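Local coordinates for 450aa long hypothetical fmu protein (Pyrococcus horikoshii, PDB 2YXL) that probably methylates cytosine at carbon 5 in RNA with S-adenosyl-L-methionine as methyl donor, as an archaeal relative of bacterial RsmB (Fmu), at residues A[8-13]-A[54-59]; A[91-96]-A[108-113]; A[13-18]-A[112-117]; A[60-65]-A[181-186]. One frame throughout, in Å; residues are numbered along the deposited sequence.

Interactions 1, 2 and 3 sit together in the N-terminal helical part of the chain. The centres of interactions 1 and 2 are about 10 Å apart. Those of interactions 1 and 3, which both use the start of helix 12-24, are separated by about 11 Å. Interactions 2 and 3 share Trp-112 and Lys-113 of helix 104-121, with about 8 Å between centres. Interaction 4 continues along helix 47-75 from interaction 1, about 13 Å away between centres, and meets the loop between helix 173-181 and strand 186-191, within the ferredoxin-like region; Arg-183 there packs on Met-55 of interaction 1. All four lie away from the sinefungin pocket and from the predicted nucleophile, Cys-390.

Interaction 1: A[8-13]-A[54-59]; sequences LSIPPK and TMIFYD
Ile-56 of helix 47-75 meets Ile-10 and Leu-8 of the N-terminal segment through its last carbon. At CB the side chain divides. The CG2 branch, anti to the backbone N, leads to Ile-18 and Asp-95 and takes no part in the touch with 8-13. The other branch does: chi1 (-66°) sets Ile-56 CG1 beside the backbone N, still 5.4 Å from Ile-10 CD1, and chi2 (172°) then extends CD1 away from CA. CD1 closes the distance, ending 3.9 Å from Ile-10 CD1, so the two isoleucines meet tip to tip. The same Ile-56 CD1 lies 4.2 Å from Leu-8 CD2, a looser touch. Contact is thus confined to methyl groups, which fits the 91 Å² buried and the 11.1 Å between the CA atoms of Leu-8 and Ile-56. No hydrogen bond crosses. The 8-13 backbone is held from elsewhere: Thr-106 OG1 bonds to Leu-8 O and Ile-10 N, while Ile-10 also packs on Ile-15, Leu-53 and Ile-96. Pro-11 then takes the N-cap position of helix 12-24. An extended lead-in closing over a helix bundle core fits the N-terminal helical domain, which is NusB-like in bacterial RsmB.

Interaction 2: A[91-96]-A[108-113]; sequences RVAVDI and KNLRWK
Leu-110 points from helix 104-121 at helix 84-99, where its two methyl groups divide the work against Ile-96, Val-92 and Ala-93. These consecutive helices pack as an antiparallel helical hairpin in the N-terminal all-helical part, their short segment axes at 164° and 11.5 Å apart at closest approach. With CG anti to the carbonyl carbon (chi1 -84°), the isobutyl group of Leu-110 is carried across that gap. Leu-110 and Ile-96 cross obliquely, Leu-110 CD1 lying 4.1 Å from Ile-96 CG2, the methyl branch and not the longer arm of the isoleucine. Leu-110 CD2 turns to the preceding turn of the helix, 4.4 Å from Val-92 CG1 and also 4.4 Å from Ala-93 CB. The CB bonds of Val-92 and Ile-96 point toward 108-113, while that of Ala-93 points to one side of it. Leu-110 supplies 73 of the 132 Å² buried. Around them, Phe-130 and Phe-138 of helix 124-138 pack on Ala-93 and Leu-110, and Ile-10 and Ile-18 pack on Ile-96 and Val-92. Cohesion between these buried faces therefore rests on dispersion and the exclusion of water, with no directional bond to fix the pairing.

Interaction 3: A[13-18]-A[112-117]; sequences KGIRAI and WKASDF
Helix 12-24 packs on helix 104-121 within the N-terminal helical bundle, and Arg-16 lying over the ring of Phe-117 makes most of the contact. Arg-16 CB stands 3.9 Å from the ring centroid and only 6° off the normal, the geometry of a CH-pi interaction over the face. Further along the arginine, CD comes within 3.5 Å of Phe-117 CD2, so the aliphatic stem travels across the ring from its centre to one side. Phe-117 brings its ring beneath that stem because its CG lies beside the carbonyl carbon. The arginine chain then bends at chi3, and its guanidinium leaves the ring at 59° between planes, which rules out stacking.

The two short axes approach to 9.1 Å with a crossing angle of -48°. The closest CA pair, Arg-16 and Ala-114, is 6.3 Å apart, and the small side chain of Ala-114 lets Ile-15 CG2 come to 3.7 Å from its CB. Phe-130 of helix 124-138 backs Ala-114.

No direct hydrogen bond joins the segments; a water does so instead. It lies in plane at the guanidinium edge, accepts from Arg-16 NH1 at 3.2 Å and donates to Lys-113 O at 2.7 Å. That carbonyl also receives the helical N-H of Phe-117. The Lys-113 side chain starts toward helix 12-24 but carries its ammonium away, and His-42 meets the Phe-117 ring at a steep angle.

Interaction 4: A[60-65]-A[181-186]; sequences IMKKQG and NKRHEW
Lys-62 of helix 47-75 reaches Asn-181, where the chain passes from helix 173-181 toward strand 186-191, and the contact combines a hydrogen bond, packing along the lysine stem and a cluster of charges. The hydrogen bond runs from Lys-62 NZ to Asn-181 O at 2.6 Å. The C=O...N angle of 141° and a donor tilted 24° from the carbonyl plane show an approach somewhat bent and raised. To make it, the lysine leaves the helix with CG on the carbonyl-carbon side and folds at chi3 (61°), which turns its ammonium to the backbone oxygen.

Van der Waals contact comes from the stem: Lys-62 CD is 3.6 Å from Asn-181 OD1, and the two side chains pass at a slant. The amide has stronger polar partners elsewhere, OD1 receiving Arg-353 NH2 and ND2 giving to Tyr-155 O. Lys-62 NZ also lies 4.2 Å from Arg-183 CG.

Like charges gather here without touching, with Lys-62 NZ 4.7 Å from Arg-183 NE. The neighbouring Asp-59 forms a salt bridge with Lys-63 and a long, weak ion pair with Arg-183, which may temper the positive charge locally. Trp-354 NE1 bonds to Lys-62 O, so three parts of the chain converge, consistent with a seam between the N-terminal helical part, the ferredoxin-like region and the methyltransferase region.

Interaction 1: A[8-13]-A[54-59]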
# COMPACT_ATOMS: atom_id res chain seq x y z
N LEU A 8 -2.68 -12.68 26.83
CA LEU A 8 -3.54 -12.21 25.74
C LEU A 8 -4.90 -12.91 25.77
O LEU A 8 -4.99 -14.11 25.50
CB LEU A 8 -2.84 -12.44 24.39
CG LEU A 8 -3.54 -12.03 23.10
CD1 LEU A 8 -3.36 -10.54 22.84
CD2 LEU A 8 -3.00 -12.83 21.93
N SER A 9 -5.94 -12.15 26.10
CA SER A 9 -7.31 -12.66 26.10
C SER A 9 -8.13 -12.06 24.95
O SER A 9 -8.41 -10.86 24.94
CB SER A 9 -7.99 -12.40 27.44
OG SER A 9 -8.06 -11.01 27.71
N ILE A 10 -8.51 -12.91 23.99
CA ILE A 10 -9.33 -12.48 22.86
C ILE A 10 -10.73 -13.09 22.97
O ILE A 10 -10.87 -14.32 23.07
CB ILE A 10 -8.68 -12.86 21.49
CG1 ILE A 10 -7.21 -12.40 21.44
CG2 ILE A 10 -9.46 -12.26 20.32
CD1 ILE A 10 -6.42 -12.95 20.27
N PRO A 11 -11.78 -12.24 22.97
CA PRO A 11 -13.18 -12.69 22.99
C PRO A 11 -13.59 -13.39 21.69
O PRO A 11 -12.91 -13.22 20.67
CB PRO A 11 -13.95 -11.38 23.18
CG PRO A 11 -13.07 -10.33 22.61
CD PRO A 11 -11.68 -10.77 22.96
N PRO A 12 -14.69 -14.17 21.71
CA PRO A 12 -15.15 -14.93 20.54
C PRO A 12 -15.32 -14.09 19.27
O PRO A 12 -14.90 -14.52 18.19
CB PRO A 12 -16.50 -15.50 20.99
CG PRO A 12 -16.40 -15.57 22.46
CD PRO A 12 -15.59 -14.38 22.87
N LYS A 13 -15.91 -12.90 19.41
CA LYS A 13 -16.09 -12.00 18.27
C LYS A 13 -14.76 -11.50 17.71
O LYS A 13 -14.64 -11.21 16.52
CB LYS A 13 -17.01 -10.82 18.62
CG LYS A 13 -16.43 -9.80 19.60
CD LYS A 13 -17.35 -8.60 19.76
CE LYS A 13 -16.80 -7.59 20.75
NZ LYS A 13 -17.81 -6.56 21.13
N THR A 54 -5.52 -5.49 15.35
CA THR A 54 -4.79 -4.79 14.28
C THR A 54 -3.31 -5.17 14.30
O THR A 54 -2.71 -5.44 13.26
CB THR A 54 -4.96 -3.26 14.38
OG1 THR A 54 -6.34 -2.92 14.18
CG2 THR A 54 -4.12 -2.52 13.33
N MET A 55 -2.73 -5.20 15.50
CA MET A 55 -1.35 -5.62 15.69
C MET A 55 -1.14 -7.06 15.19
O MET A 55 -0.16 -7.33 14.49
CB MET A 55 -0.96 -5.47 17.17
CG MET A 55 0.47 -5.91 17.53
SD MET A 55 0.62 -7.69 17.79
CE MET A 55 -0.20 -7.90 19.37
N ILE A 56 -2.05 -7.96 15.54
CA ILE A 56 -1.99 -9.35 15.10
C ILE A 56 -2.14 -9.45 13.57
O ILE A 56 -1.40 -10.18 12.91
CB ILE A 56 -3.04 -10.24 15.82
CG1 ILE A 56 -2.70 -10.35 17.32
CG2 ILE A 56 -3.13 -11.64 15.19
CD1 ILE A 56 -3.77 -11.04 18.16
N PHE A 57 -3.08 -8.68 13.03
CA PHE A 57 -3.32 -8.60 11.59
C PHE A 57 -2.03 -8.33 10.82
O PHE A 57 -1.67 -9.09 9.92
CB PHE A 57 -4.37 -7.52 11.29
CG PHE A 57 -4.70 -7.37 9.83
CD1 PHE A 57 -4.07 -6.39 9.06
CD2 PHE A 57 -5.64 -8.19 9.22
CE1 PHE A 57 -4.36 -6.23 7.71
CE2 PHE A 57 -5.95 -8.04 7.87
CZ PHE A 57 -5.31 -7.06 7.11
N TYR A 58 -1.33 -7.26 11.18
CA TYR A 58 -0.08 -6.90 10.52
C TYR A 58 1.08 -7.84 10.82
O TYR A 58 1.99 -7.99 10.01
CB TYR A 58 0.32 -5.45 10.83
CG TYR A 58 -0.55 -4.42 10.13
CD1 TYR A 58 -1.31 -3.52 10.86
CD2 TYR A 58 -0.62 -4.37 8.73
CE1 TYR A 58 -2.12 -2.58 10.23
CE2 TYR A 58 -1.43 -3.44 8.09
CZ TYR A 58 -2.17 -2.54 8.84
OH TYR A 58 -2.97 -1.61 8.22
N ASP A 59 1.05 -8.48 11.99
CA ASP A 59 2.05 -9.49 12.33
C ASP A 59 1.93 -10.70 11.40
O ASP A 59 2.94 -11.25 10.96
CB ASP A 59 1.91 -9.91 13.80
CG ASP A 59 3.14 -10.61 14.33
OD1 ASP A 59 4.24 -10.03 14.26
OD2 ASP A 59 3.01 -11.74 14.85

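Interaction 2: A[91-96]-A[108-113]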
# COMPACT_ATOMS: atom_id res chain seq x y z
N ARG A 91 -3.35 -19.68 9.80
CA ARG A 91 -2.42 -18.56 9.91
C ARG A 91 -2.59 -17.80 11.23
O ARG A 91 -1.61 -17.47 11.91
CB ARG A 91 -2.58 -17.61 8.72
CG ARG A 91 -1.96 -18.12 7.43
CD ARG A 91 -2.37 -17.29 6.22
NE ARG A 91 -1.57 -17.63 5.05
CZ ARG A 91 -1.75 -17.15 3.83
NH1 ARG A 91 -2.73 -16.28 3.57
NH2 ARG A 91 -0.95 -17.53 2.84
N VAL A 92 -3.84 -17.55 11.59
CA VAL A 92 -4.18 -16.88 12.84
C VAL A 92 -3.69 -17.69 14.05
O VAL A 92 -3.07 -17.13 14.96
CB VAL A 92 -5.71 -16.62 12.91
CG1 VAL A 92 -6.15 -16.25 14.33
CG2 VAL A 92 -6.11 -15.52 11.92
N ALA A 93 -3.96 -18.99 14.03
CA ALA A 93 -3.60 -19.88 15.14
C ALA A 93 -2.09 -20.03 15.31
O ALA A 93 -1.58 -19.99 16.43
CB ALA A 93 -4.27 -21.24 14.98
N VAL A 94 -1.37 -20.21 14.20
CA VAL A 94 0.08 -20.35 14.22
C VAL A 94 0.76 -19.08 14.73
O VAL A 94 1.68 -19.14 15.54
CB VAL A 94 0.65 -20.78 12.83
CG1 VAL A 94 2.17 -20.61 12.77
CG2 VAL A 94 0.25 -22.22 12.51
N ASP A 95 0.27 -17.93 14.27
CA ASP A 95 0.80 -16.64 14.71
C ASP A 95 0.56 -16.38 16.20
O ASP A 95 1.45 -15.89 16.90
CB ASP A 95 0.19 -15.51 13.89
CG ASP A 95 0.86 -14.18 14.13
OD1 ASP A 95 0.21 -13.28 14.70
OD2 ASP A 95 2.05 -14.05 13.76
N ILE A 96 -0.64 -16.72 16.66
CA ILE A 96 -1.00 -16.53 18.06
C ILE A 96 -0.19 -17.46 18.97
O ILE A 96 0.32 -17.04 20.00
CB ILE A 96 -2.53 -16.64 18.29
CG1 ILE A 96 -3.21 -15.34 17.84
CG2 ILE A 96 -2.86 -16.91 19.74
CD1 ILE A 96 -4.73 -15.39 17.77
N LYS A 108 -8.92 -21.59 24.15
CA LYS A 108 -10.25 -22.22 24.20
C LYS A 108 -11.15 -21.68 23.09
O LYS A 108 -11.86 -22.44 22.44
CB LYS A 108 -10.89 -22.00 25.57
CG LYS A 108 -12.27 -22.64 25.75
CD LYS A 108 -13.04 -22.00 26.90
CE LYS A 108 -12.61 -22.55 28.25
NZ LYS A 108 -13.06 -23.96 28.43
N ASN A 109 -11.12 -20.36 22.90
CA ASN A 109 -11.91 -19.71 21.85
C ASN A 109 -11.43 -20.09 20.45
O ASN A 109 -12.23 -20.21 19.52
CB ASN A 109 -11.91 -18.19 22.04
CG ASN A 109 -12.76 -17.73 23.24
OD1 ASN A 109 -12.67 -16.58 23.67
ND2 ASN A 109 -13.58 -18.63 23.77
N LEU A 110 -10.12 -20.28 20.30
CA LEU A 110 -9.55 -20.82 19.07
C LEU A 110 -10.05 -22.22 18.79
O LEU A 110 -10.35 -22.57 17.64
CB LEU A 110 -8.02 -20.83 19.12
CG LEU A 110 -7.27 -19.55 18.76
CD1 LEU A 110 -5.81 -19.69 19.15
CD2 LEU A 110 -7.41 -19.23 17.27
N ARG A 111 -10.15 -23.04 19.84
CA ARG A 111 -10.59 -24.42 19.70
C ARG A 111 -12.07 -24.55 19.35
O ARG A 111 -12.43 -25.34 18.48
CB ARG A 111 -10.24 -25.24 20.95
CG ARG A 111 -10.63 -26.71 20.85
CD ARG A 111 -9.99 -27.58 21.93
NE ARG A 111 -8.59 -27.91 21.64
CZ ARG A 111 -8.18 -28.74 20.68
NH1 ARG A 111 -9.05 -29.34 19.87
NH2 ARG A 111 -6.88 -28.96 20.51
N TRP A 112 -12.91 -23.77 20.02
CA TRP A 112 -14.36 -23.93 19.88
C TRP A 112 -15.02 -22.90 18.97
O TRP A 112 -15.85 -23.27 18.13
CB TRP A 112 -15.03 -23.97 21.26
CG TRP A 112 -14.54 -25.12 22.09
CD1 TRP A 112 -13.65 -25.05 23.13
CD2 TRP A 112 -14.86 -26.50 21.92
NE1 TRP A 112 -13.42 -26.31 23.63
CE2 TRP A 112 -14.15 -27.22 22.91
CE3 TRP A 112 -15.70 -27.21 21.04
CZ2 TRP A 112 -14.25 -28.61 23.04
CZ3 TRP A 112 -15.79 -28.58 21.17
CH2 TRP A 112 -15.07 -29.27 22.17
N LYS A 113 -14.67 -21.63 19.12
CA LYS A 113 -15.35 -20.57 18.37
C LYS A 113 -14.81 -20.40 16.95
O LYS A 113 -15.58 -20.08 16.03
CB LYS A 113 -15.33 -19.24 19.13
CG LYS A 113 -15.54 -19.35 20.64
CD LYS A 113 -16.87 -20.01 21.04
CE LYS A 113 -17.99 -19.00 21.21
NZ LYS A 113 -19.23 -19.67 21.71

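Interaction 3: A[13-18]-A[112-117]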
# COMPACT_ATOMS: atom_id res chain seq x y z
N LYS A 13 -15.91 -12.90 19.41
CA LYS A 13 -16.09 -12.00 18.27
C LYS A 13 -14.76 -11.50 17.71
O LYS A 13 -14.64 -11.21 16.52
CB LYS A 13 -17.01 -10.82 18.62
CG LYS A 13 -16.43 -9.80 19.60
CD LYS A 13 -17.35 -8.60 19.76
CE LYS A 13 -16.80 -7.59 20.75
NZ LYS A 13 -17.81 -6.56 21.13
N GLY A 14 -13.76 -11.42 18.59
CA GLY A 14 -12.40 -11.03 18.21
C GLY A 14 -11.70 -12.11 17.41
O GLY A 14 -10.98 -11.80 16.46
N ILE A 15 -11.92 -13.36 17.80
CA ILE A 15 -11.36 -14.51 17.09
C ILE A 15 -11.93 -14.62 15.68
O ILE A 15 -11.19 -14.85 14.73
CB ILE A 15 -11.58 -15.84 17.88
CG1 ILE A 15 -10.70 -15.88 19.14
CG2 ILE A 15 -11.33 -17.07 16.99
CD1 ILE A 15 -9.18 -15.91 18.89
N ARG A 16 -13.24 -14.42 15.56
CA ARG A 16 -13.90 -14.45 14.26
C ARG A 16 -13.47 -13.26 13.40
O ARG A 16 -13.48 -13.34 12.17
CB ARG A 16 -15.42 -14.48 14.41
CG ARG A 16 -15.96 -15.74 15.09
CD ARG A 16 -17.48 -15.76 15.10
NE ARG A 16 -18.03 -14.77 16.01
CZ ARG A 16 -18.50 -15.03 17.23
NH1 ARG A 16 -18.51 -16.27 17.70
NH2 ARG A 16 -18.96 -14.04 17.97
N ALA A 17 -13.09 -12.18 14.07
CA ALA A 17 -12.70 -10.93 13.41
C ALA A 17 -11.40 -11.02 12.62
O ALA A 17 -11.38 -10.66 11.44
CB ALA A 17 -12.65 -9.78 14.42
N ILE A 18 -10.31 -11.50 13.24
CA ILE A 18 -9.03 -11.58 12.53
C ILE A 18 -9.04 -12.66 11.47
O ILE A 18 -8.41 -12.49 10.43
CB ILE A 18 -7.78 -11.84 13.43
CG1 ILE A 18 -8.15 -12.10 14.89
CG2 ILE A 18 -6.72 -10.75 13.24
CD1 ILE A 18 -8.35 -13.55 15.19
N TRP A 112 -12.91 -23.77 20.02
CA TRP A 112 -14.36 -23.93 19.88
C TRP A 112 -15.02 -22.90 18.97
O TRP A 112 -15.85 -23.27 18.13
CB TRP A 112 -15.03 -23.97 21.26
CG TRP A 112 -14.54 -25.12 22.09
CD1 TRP A 112 -13.65 -25.05 23.13
CD2 TRP A 112 -14.86 -26.50 21.92
NE1 TRP A 112 -13.42 -26.31 23.63
CE2 TRP A 112 -14.15 -27.22 22.91
CE3 TRP A 112 -15.70 -27.21 21.04
CZ2 TRP A 112 -14.25 -28.61 23.04
CZ3 TRP A 112 -15.79 -28.58 21.17
CH2 TRP A 112 -15.07 -29.27 22.17
N LYS A 113 -14.67 -21.63 19.12
CA LYS A 113 -15.35 -20.57 18.37
C LYS A 113 -14.81 -20.40 16.95
O LYS A 113 -15.58 -20.08 16.03
CB LYS A 113 -15.33 -19.24 19.13
CG LYS A 113 -15.54 -19.35 20.64
CD LYS A 113 -16.87 -20.01 21.04
CE LYS A 113 -17.99 -19.00 21.21
NZ LYS A 113 -19.23 -19.67 21.71
N ALA A 114 -13.51 -20.61 16.76
CA ALA A 114 -12.88 -20.54 15.44
C ALA A 114 -13.28 -21.72 14.57
O ALA A 114 -13.60 -21.55 13.39
CB ALA A 114 -11.37 -20.46 15.56
N SER A 115 -13.26 -22.92 15.15
CA SER A 115 -13.68 -24.13 14.47
C SER A 115 -15.11 -24.00 13.98
O SER A 115 -15.42 -24.36 12.84
CB SER A 115 -13.58 -25.34 15.41
OG SER A 115 -12.23 -25.63 15.71
N ASP A 116 -15.98 -23.48 14.84
CA ASP A 116 -17.39 -23.32 14.52
C ASP A 116 -17.61 -22.27 13.44
O ASP A 116 -18.43 -22.46 12.54
CB ASP A 116 -18.19 -22.95 15.78
CG ASP A 116 -19.68 -23.14 15.60
OD1 ASP A 116 -20.09 -24.07 14.87
OD2 ASP A 116 -20.45 -22.37 16.21
N PHE A 117 -16.86 -21.17 13.53
CA PHE A 117 -16.99 -20.06 12.60
C PHE A 117 -16.64 -20.45 11.16
O PHE A 117 -17.39 -20.14 10.23
CB PHE A 117 -16.15 -18.86 13.06
CG PHE A 117 -16.17 -17.69 12.11
CD1 PHE A 117 -15.00 -17.24 11.52
CD2 PHE A 117 -17.37 -17.03 11.81
CE1 PHE A 117 -15.01 -16.16 10.63
CE2 PHE A 117 -17.39 -15.95 10.94
CZ PHE A 117 -16.21 -15.51 10.34
O HOH W 1 -18.04 -19.07 16.27

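Interaction 4: A[60-65]-A[181-186]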
# COMPACT_ATOMS: atom_id res chain seq x y z
N ILE A 60 0.69 -11.10 11.11
CA ILE A 60 0.43 -12.21 10.18
C ILE A 60 0.84 -11.83 8.75
O ILE A 60 1.53 -12.60 8.08
CB ILE A 60 -1.06 -12.67 10.22
CG1 ILE A 60 -1.42 -13.24 11.60
CG2 ILE A 60 -1.34 -13.70 9.13
CD1 ILE A 60 -2.90 -13.36 11.88
N MET A 61 0.42 -10.65 8.30
CA MET A 61 0.78 -10.16 6.97
C MET A 61 2.29 -10.11 6.79
O MET A 61 2.81 -10.59 5.78
CB MET A 61 0.16 -8.78 6.70
CG MET A 61 -1.37 -8.78 6.58
SD MET A 61 -1.96 -10.01 5.42
CE MET A 61 -3.73 -9.73 5.45
N LYS A 62 2.98 -9.56 7.78
CA LYS A 62 4.43 -9.41 7.76
C LYS A 62 5.18 -10.75 7.69
O LYS A 62 6.18 -10.86 6.98
CB LYS A 62 4.87 -8.60 8.98
CG LYS A 62 6.34 -8.23 9.06
CD LYS A 62 6.58 -7.08 10.04
CE LYS A 62 6.16 -7.43 11.48
NZ LYS A 62 6.30 -6.26 12.40
N LYS A 63 4.68 -11.75 8.41
CA LYS A 63 5.37 -13.05 8.53
C LYS A 63 4.70 -14.17 7.73
O LYS A 63 5.02 -15.35 7.90
CB LYS A 63 5.46 -13.46 10.00
CG LYS A 63 6.14 -12.44 10.89
CD LYS A 63 5.93 -12.78 12.36
CE LYS A 63 6.67 -11.80 13.25
NZ LYS A 63 6.31 -12.01 14.68
N GLN A 64 3.78 -13.78 6.84
CA GLN A 64 2.91 -14.71 6.11
C GLN A 64 3.66 -15.92 5.55
O GLN A 64 3.26 -17.07 5.78
CB GLN A 64 2.17 -13.98 5.00
CG GLN A 64 0.91 -14.67 4.52
CD GLN A 64 0.39 -14.11 3.21
OE1 GLN A 64 -0.71 -13.56 3.15
NE2 GLN A 64 1.18 -14.25 2.15
N GLY A 65 4.74 -15.65 4.82
CA GLY A 65 5.53 -16.70 4.18
C GLY A 65 6.19 -17.64 5.15
O GLY A 65 6.37 -18.83 4.86
N ASN A 181 9.60 -3.20 9.21
CA ASN A 181 9.16 -4.16 10.22
C ASN A 181 8.58 -3.55 11.50
O ASN A 181 7.99 -4.26 12.31
CB ASN A 181 10.28 -5.15 10.58
CG ASN A 181 10.54 -6.16 9.47
OD1 ASN A 181 9.74 -6.32 8.55
ND2 ASN A 181 11.69 -6.83 9.55
N LYS A 182 8.75 -2.24 11.68
CA LYS A 182 8.34 -1.57 12.92
C LYS A 182 6.83 -1.35 13.05
O LYS A 182 6.13 -1.08 12.06
CB LYS A 182 9.12 -0.26 13.16
CG LYS A 182 9.10 0.76 12.02
CD LYS A 182 9.82 2.07 12.42
CE LYS A 182 10.26 2.90 11.20
NZ LYS A 182 9.14 3.37 10.33
N ARG A 183 6.35 -1.47 14.28
CA ARG A 183 4.94 -1.32 14.65
C ARG A 183 4.82 -0.55 15.98
O ARG A 183 5.21 -1.09 17.02
CB ARG A 183 4.28 -2.71 14.78
CG ARG A 183 5.11 -3.74 15.56
CD ARG A 183 4.27 -4.89 16.10
NE ARG A 183 5.05 -5.81 16.94
CZ ARG A 183 4.66 -7.04 17.28
NH1 ARG A 183 5.43 -7.80 18.04
NH2 ARG A 183 3.50 -7.52 16.85
N HIS A 184 4.31 0.69 16.01
CA HIS A 184 3.87 1.54 14.87
C HIS A 184 2.40 1.39 14.45
O HIS A 184 1.97 0.32 14.01
CB HIS A 184 4.84 1.49 13.69
CG HIS A 184 4.21 1.81 12.37
ND1 HIS A 184 3.93 0.84 11.43
CD2 HIS A 184 3.79 2.98 11.85
CE1 HIS A 184 3.37 1.41 10.38
NE2 HIS A 184 3.27 2.71 10.61
N GLU A 185 1.64 2.48 14.59
CA GLU A 185 0.21 2.53 14.28
C GLU A 185 -0.19 3.83 13.56
O GLU A 185 -1.28 4.37 13.80
CB GLU A 185 -0.62 2.40 15.57
CG GLU A 185 -0.19 1.31 16.55
CD GLU A 185 -0.82 1.46 17.93
OE1 GLU A 185 -2.03 1.16 18.07
OE2 GLU A 185 -0.11 1.86 18.87
N TRP A 186 0.67 4.33 12.66
CA TRP A 186 0.46 5.65 12.05
C TRP A 186 -0.15 5.61 10.64
O TRP A 186 0.20 4.76 9.82
CB TRP A 186 1.76 6.46 12.05
CG TRP A 186 2.25 6.78 13.43
CD1 TRP A 186 3.05 6.00 14.21
CD2 TRP A 186 1.96 7.96 14.20
NE1 TRP A 186 3.28 6.62 15.42
CE2 TRP A 186 2.63 7.82 15.44
CE3 TRP A 186 1.20 9.12 13.97
CZ2 TRP A 186 2.56 8.80 16.44
CZ3 TRP A 186 1.14 10.09 14.96
CH2 TRP A 186 1.82 9.92 16.19